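Local coordinates for protein HTH-type transcriptional regulator AscG (Escherichia coli, PDB 3BRQ) that represses transcription of the cryptic asc operon as a sequence-specific DNA-binding regulator of the LacI family, at residues B[55-60]-B[67-72]. Numbering follows the deposited sequence.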
loop_
_atom_site.group_PDB
_atom_site.type_symbol
_atom_site.label_atom_id
_atom_site.label_comp_id
_atom_site.label_asym_id
_atom_site.label_seq_id
_atom_site.Cartn_x
_atom_site.Cartn_y
_atom_site.Cartn_z
ATOM N N LEU B 55 -10.084 -16.055 5.129
ATOM C CA LEU B 55 -10.625 -15.829 3.776
ATOM C C LEU B 55 -10.920 -14.335 3.595
ATOM O O LEU B 55 -11.586 -13.752 4.436
ATOM C CB LEU B 55 -11.945 -16.598 3.566
ATOM C CG LEU B 55 -11.799 -18.077 3.149
ATOM C CD1 LEU B 55 -13.173 -18.700 2.867
ATOM C CD2 LEU B 55 -10.864 -18.210 1.934
ATOM N N LEU B 56 -10.417 -13.706 2.542
ATOM C CA LEU B 56 -10.818 -12.294 2.273
ATOM C C LEU B 56 -11.630 -12.260 0.986
ATOM O O LEU B 56 -11.150 -12.699 -0.033
ATOM C CB LEU B 56 -9.582 -11.420 2.089
ATOM C CG LEU B 56 -9.705 -10.029 1.498
ATOM C CD1 LEU B 56 -10.330 -9.078 2.498
ATOM C CD2 LEU B 56 -8.293 -9.533 1.156
ATOM N N ALA B 57 -12.829 -11.686 1.038
ATOM C CA ALA B 57 -13.617 -11.509 -0.165
ATOM C C ALA B 57 -13.615 -10.030 -0.586
ATOM O O ALA B 57 -13.774 -9.122 0.242
ATOM C CB ALA B 57 -15.091 -12.047 0.061
ATOM N N ASP B 58 -13.416 -9.798 -1.877
ATOM C CA ASP B 58 -13.550 -8.479 -2.453
ATOM C C ASP B 58 -14.996 -7.965 -2.146
ATOM O O ASP B 58 -15.966 -8.530 -2.599
ATOM C CB ASP B 58 -13.376 -8.603 -3.959
ATOM C CG ASP B 58 -13.361 -7.275 -4.677
ATOM O OD1 ASP B 58 -13.352 -6.227 -3.979
ATOM O OD2 ASP B 58 -13.366 -7.324 -5.949
ATOM N N GLY B 59 -15.115 -6.891 -1.419
ATOM C CA GLY B 59 -16.455 -6.262 -1.226
ATOM C C GLY B 59 -16.802 -5.367 -2.424
ATOM O O GLY B 59 -17.903 -4.775 -2.480
ATOM N N LYS B 60 -15.854 -5.255 -3.368
ATOM C CA LYS B 60 -16.067 -4.535 -4.657
ATOM C C LYS B 60 -16.280 -3.064 -4.444
ATOM O O LYS B 60 -15.448 -2.423 -3.818
ATOM C CB LYS B 60 -17.177 -5.168 -5.515
ATOM C CG LYS B 60 -17.017 -6.635 -5.734
ATOM C CD LYS B 60 -18.112 -7.258 -6.566
ATOM C CE LYS B 60 -17.800 -8.778 -6.691
ATOM N NZ LYS B 60 -18.853 -9.543 -7.472
ATOM N N ARG B 67 -22.697 -6.074 0.977
ATOM C CA ARG B 67 -23.660 -7.020 1.502
ATOM C C ARG B 67 -23.587 -8.438 0.859
ATOM O O ARG B 67 -23.567 -9.454 1.576
ATOM C CB ARG B 67 -25.036 -6.405 1.339
ATOM C CG ARG B 67 -26.186 -7.223 1.799
ATOM C CD ARG B 67 -27.456 -6.671 1.126
ATOM N NE ARG B 67 -27.946 -5.547 1.887
ATOM C CZ ARG B 67 -27.981 -4.268 1.511
ATOM N NH1 ARG B 67 -27.570 -3.857 0.313
ATOM N NH2 ARG B 67 -28.466 -3.381 2.374
ATOM N N GLN B 68 -23.491 -8.497 -0.473
ATOM C CA GLN B 68 -23.402 -9.776 -1.148
ATOM C C GLN B 68 -22.122 -10.522 -0.770
ATOM O O GLN B 68 -22.110 -11.748 -0.729
ATOM C CB GLN B 68 -23.425 -9.617 -2.676
ATOM C CG GLN B 68 -24.803 -9.227 -3.199
ATOM C CD GLN B 68 -24.756 -8.839 -4.674
ATOM O OE1 GLN B 68 -23.700 -8.984 -5.338
ATOM N NE2 GLN B 68 -25.895 -8.334 -5.201
ATOM N N ALA B 69 -21.048 -9.791 -0.533
ATOM C CA ALA B 69 -19.728 -10.423 -0.179
ATOM C C ALA B 69 -19.793 -11.049 1.231
ATOM O O ALA B 69 -19.218 -12.109 1.494
ATOM C CB ALA B 69 -18.630 -9.364 -0.226
ATOM N N ILE B 70 -20.568 -10.408 2.129
ATOM C CA ILE B 70 -20.795 -10.947 3.454
ATOM C C ILE B 70 -21.529 -12.289 3.333
ATOM O O ILE B 70 -21.046 -13.295 3.820
ATOM C CB ILE B 70 -21.565 -9.926 4.400
ATOM C CG1 ILE B 70 -20.636 -8.750 4.782
ATOM C CG2 ILE B 70 -22.154 -10.669 5.684
ATOM C CD1 ILE B 70 -21.377 -7.462 5.247
ATOM N N GLN B 71 -22.685 -12.299 2.667
ATOM C CA GLN B 71 -23.426 -13.546 2.397
ATOM C C GLN B 71 -22.636 -14.610 1.690
ATOM O O GLN B 71 -22.794 -15.791 2.002
ATOM C CB GLN B 71 -24.670 -13.279 1.564
ATOM C CG GLN B 71 -25.627 -14.463 1.583
ATOM C CD GLN B 71 -26.095 -14.813 3.004
ATOM O OE1 GLN B 71 -26.621 -13.952 3.716
ATOM N NE2 GLN B 71 -25.916 -16.081 3.409
ATOM N N TYR B 72 -21.861 -14.211 0.687
ATOM C CA TYR B 72 -20.970 -15.127 0.007
ATOM C C TYR B 72 -20.111 -15.848 1.025
ATOM O O TYR B 72 -20.045 -17.068 1.012
ATOM C CB TYR B 72 -20.108 -14.393 -1.017
ATOM C CG TYR B 72 -19.115 -15.263 -1.773
ATOM C CD1 TYR B 72 -19.549 -16.343 -2.561
ATOM C CD2 TYR B 72 -17.752 -15.020 -1.694
ATOM C CE1 TYR B 72 -18.633 -17.150 -3.260
ATOM C CE2 TYR B 72 -16.823 -15.834 -2.401
ATOM C CZ TYR B 72 -17.284 -16.894 -3.179
ATOM O OH TYR B 72 -16.379 -17.718 -3.870
HETATM O O HOH W 1 -21.338 -9.198 -5.860
#
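Ala69 meets the strand 55-60 with a single methyl, whose closest partners are backbone atoms: its CB rests 3.7 Å from Asp58 O and 3.9 Å from Gly59 CA. Gly59 presents bare backbone to this methyl, and the closeness suits alanine, which projects no further than its CB. The axes approach to 7.6 Å and run nearly antiparallel, at 160°. Beside it Ala57 adds a second methyl, its CB 4.5 Å from Ala69 CB. The same Ala57 CB lies 4.4 Å from Tyr72 CD2, at the edge of the ring and near its plane. The Tyr72 side chain leaves the helix with chi1 trans (179°), which carries the ring past Ala57 to the dimer interface, where its hydroxyl hydrogen-bonds Thr21 of the second subunit.

Polar groups gather around Asp58 and Lys60. Asp58 OD1 accepts the backbone N-H of Lys60 at 2.8 Å, an Asx turn in which the donor comes from above the carboxylate plane. Beyond it the extended Lys60 chain brings NZ to a water at 3.0 Å; the onward leg from this water to Gln68 OE1 is implausibly short and remains doubtful, while Gln68 NE2 is bonded to Glu64.

Strand 53-60 and helix 63-75 belong to the parallel alpha/beta N-terminal subdomain of the periplasmic-binding-protein fold, and Leu55 to Ala57 continue the sheet into the second subunit as an antiparallel ladder. Between the two segments the direct contact is close apolar packing without a direct polar bond, and a link through water is at most tentative.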